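Local coordinates for protein metallo-beta-lactamase (Serratia marcescens, PDB 6K4X) that hydrolyses beta-lactam antibiotics at a two-zinc active site, as a subclass B3 metallo-beta-lactamase, at residues Thr13-Thr18 with Cys208-Ala213. Sequence-based numbering, arbitrary orientation.
Sequences TIYGNT and CDIAIA
Ile14 meets two isoleucines of strand 210-213 with two different branches. Its CG2, anti to the backbone N, lies 3.8 Å from Ile210 CG2, the two side chains running in opposite senses alongside each other. The longer branch of Ile14 comes tip to tip with Ile212, Ile14 CD1 lying 3.8 Å from Ile212 CD1, and Thr18 CG2 approaches the same Ile212 CD1 to 3.9 Å. Ile210 extends its own CD1 across the base of Tyr15, 3.6 Å from Tyr15 CB and oblique to the ring; Tyr15 CG is anti to the backbone N (chi1 -167°), which turns the ring off past Ile210, and its OH is hydrogen-bonded to the main-chain O of Lys166. Ile14 and Thr18 are brought together by a type II' turn over Tyr15-Thr18 and a classic beta bulge: Ile14 and Tyr15 both lie opposite Thr18, whose O takes Ile14 N at 2.9 Å and, weakly, Tyr15 N. The two branches of Thr18 go to different partners: its methyl joins the isoleucines, whereas OG1 is hydrogen-bonded to Ser161 and Trp159 of strand 155-163. Val29 and Val170 also touch Ile212, placing the cluster between the two sheets of the metallo-beta-lactamase sandwich. Apolar and buried, the contact joins them by van der Waals contact between aliphatic groups.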
loop_
_atom_site.group_PDB
_atom_site.type_symbol
_atom_site.label_atom_id
_atom_site.label_comp_id
_atom_site.label_asym_id
_atom_site.label_seq_id
_atom_site.Cartn_x
_atom_site.Cartn_y
_atom_site.Cartn_z
ATOM N N THR A 13 -9.342 -7.597 -12.357
ATOM C CA THR A 13 -8.548 -8.659 -11.747
ATOM C C THR A 13 -7.132 -8.615 -12.303
ATOM O O THR A 13 -6.929 -8.574 -13.514
ATOM C CB THR A 13 -9.182 -10.031 -11.979
ATOM O OG1 THR A 13 -10.464 -10.001 -11.356
ATOM C CG2 THR A 13 -8.334 -11.168 -11.451
ATOM N N ILE A 14 -6.137 -8.637 -11.424
ATOM C CA ILE A 14 -4.747 -8.632 -11.831
ATOM C C ILE A 14 -4.250 -10.067 -12.007
ATOM O O ILE A 14 -3.588 -10.395 -13.003
ATOM C CB ILE A 14 -3.903 -7.835 -10.819
ATOM C CG1 ILE A 14 -4.194 -6.344 -11.031
ATOM C CG2 ILE A 14 -2.416 -8.132 -10.942
ATOM C CD1 ILE A 14 -3.646 -5.416 -9.982
ATOM N N TYR A 15 -4.522 -10.952 -11.042
ATOM C CA TYR A 15 -4.113 -12.345 -11.163
ATOM C C TYR A 15 -4.889 -13.150 -10.130
ATOM O O TYR A 15 -4.902 -12.788 -8.944
ATOM C CB TYR A 15 -2.613 -12.511 -10.902
ATOM C CG TYR A 15 -2.097 -13.864 -11.325
ATOM C CD1 TYR A 15 -1.739 -14.086 -12.647
ATOM C CD2 TYR A 15 -1.998 -14.918 -10.434
ATOM C CE1 TYR A 15 -1.309 -15.330 -13.079
ATOM C CE2 TYR A 15 -1.569 -16.169 -10.852
ATOM C CZ TYR A 15 -1.252 -16.377 -12.180
ATOM O OH TYR A 15 -0.819 -17.602 -12.621
ATOM N N GLY A 16 -5.524 -14.240 -10.536
ATOM C CA GLY A 16 -6.197 -15.104 -9.598
ATOM C C GLY A 16 -7.209 -14.328 -8.775
ATOM O O GLY A 16 -8.149 -13.762 -9.302
ATOM N N ASN A 17 -7.059 -14.368 -7.453
ATOM C CA ASN A 17 -7.957 -13.704 -6.516
ATOM C C ASN A 17 -7.454 -12.319 -6.074
ATOM O O ASN A 17 -7.940 -11.818 -5.045
ATOM C CB ASN A 17 -8.211 -14.588 -5.296
ATOM C CG ASN A 17 -6.952 -14.910 -4.516
ATOM O OD1 ASN A 17 -5.850 -15.002 -5.073
ATOM N ND2 ASN A 17 -7.089 -15.135 -3.223
ATOM N N THR A 18 -6.509 -11.729 -6.816
ATOM C CA THR A 18 -6.042 -10.381 -6.557
ATOM C C THR A 18 -6.732 -9.415 -7.515
ATOM O O THR A 18 -6.531 -9.519 -8.729
ATOM C CB THR A 18 -4.527 -10.269 -6.767
ATOM O OG1 THR A 18 -3.848 -11.063 -5.785
ATOM C CG2 THR A 18 -4.028 -8.851 -6.664
ATOM N N CYS A 208 8.967 -11.439 -5.877
ATOM C CA CYS A 208 8.136 -10.348 -6.403
ATOM C C CYS A 208 7.771 -10.522 -7.878
ATOM O O CYS A 208 8.294 -9.761 -8.716
ATOM C CB CYS A 208 8.919 -9.045 -6.249
ATOM S SG CYS A 208 8.113 -7.529 -6.842
ATOM N N ASP A 209 6.796 -11.370 -8.199
ATOM C CA ASP A 209 6.372 -11.546 -9.572
ATOM C C ASP A 209 5.496 -10.381 -10.033
ATOM O O ASP A 209 5.628 -9.957 -11.188
ATOM C CB ASP A 209 5.600 -12.846 -9.761
ATOM C CG ASP A 209 6.445 -14.068 -9.486
ATOM O OD1 ASP A 209 7.538 -14.162 -10.103
ATOM O OD2 ASP A 209 6.034 -14.901 -8.687
ATOM N N ILE A 210 4.573 -9.939 -9.187
ATOM C CA ILE A 210 3.628 -8.866 -9.523
ATOM C C ILE A 210 3.720 -7.839 -8.410
ATOM O O ILE A 210 3.353 -8.154 -7.269
ATOM C CB ILE A 210 2.191 -9.393 -9.640
ATOM C CG1 ILE A 210 2.085 -10.419 -10.769
ATOM C CG2 ILE A 210 1.203 -8.235 -9.794
ATOM C CD1 ILE A 210 0.772 -11.189 -10.765
ATOM N N ALA A 211 4.191 -6.635 -8.732
ATOM C CA ALA A 211 4.216 -5.545 -7.757
ATOM C C ALA A 211 3.093 -4.572 -8.069
ATOM O O ALA A 211 2.925 -4.145 -9.218
ATOM C CB ALA A 211 5.557 -4.854 -7.741
ATOM N N ILE A 212 2.330 -4.235 -7.035
ATOM C CA ILE A 212 1.312 -3.223 -7.081
ATOM C C ILE A 212 1.768 -2.131 -6.128
ATOM O O ILE A 212 1.811 -2.349 -4.919
ATOM C CB ILE A 212 -0.064 -3.779 -6.680
ATOM C CG1 ILE A 212 -0.472 -4.921 -7.611
ATOM C CG2 ILE A 212 -1.093 -2.673 -6.660
ATOM C CD1 ILE A 212 -1.369 -5.967 -6.999
ATOM N N ALA A 213 2.189 -0.987 -6.662
ATOM C CA ALA A 213 2.703 0.098 -5.826
ATOM C C ALA A 213 1.554 0.951 -5.302
ATOM O O ALA A 213 0.574 1.164 -6.005
ATOM C CB ALA A 213 3.678 0.937 -6.600
#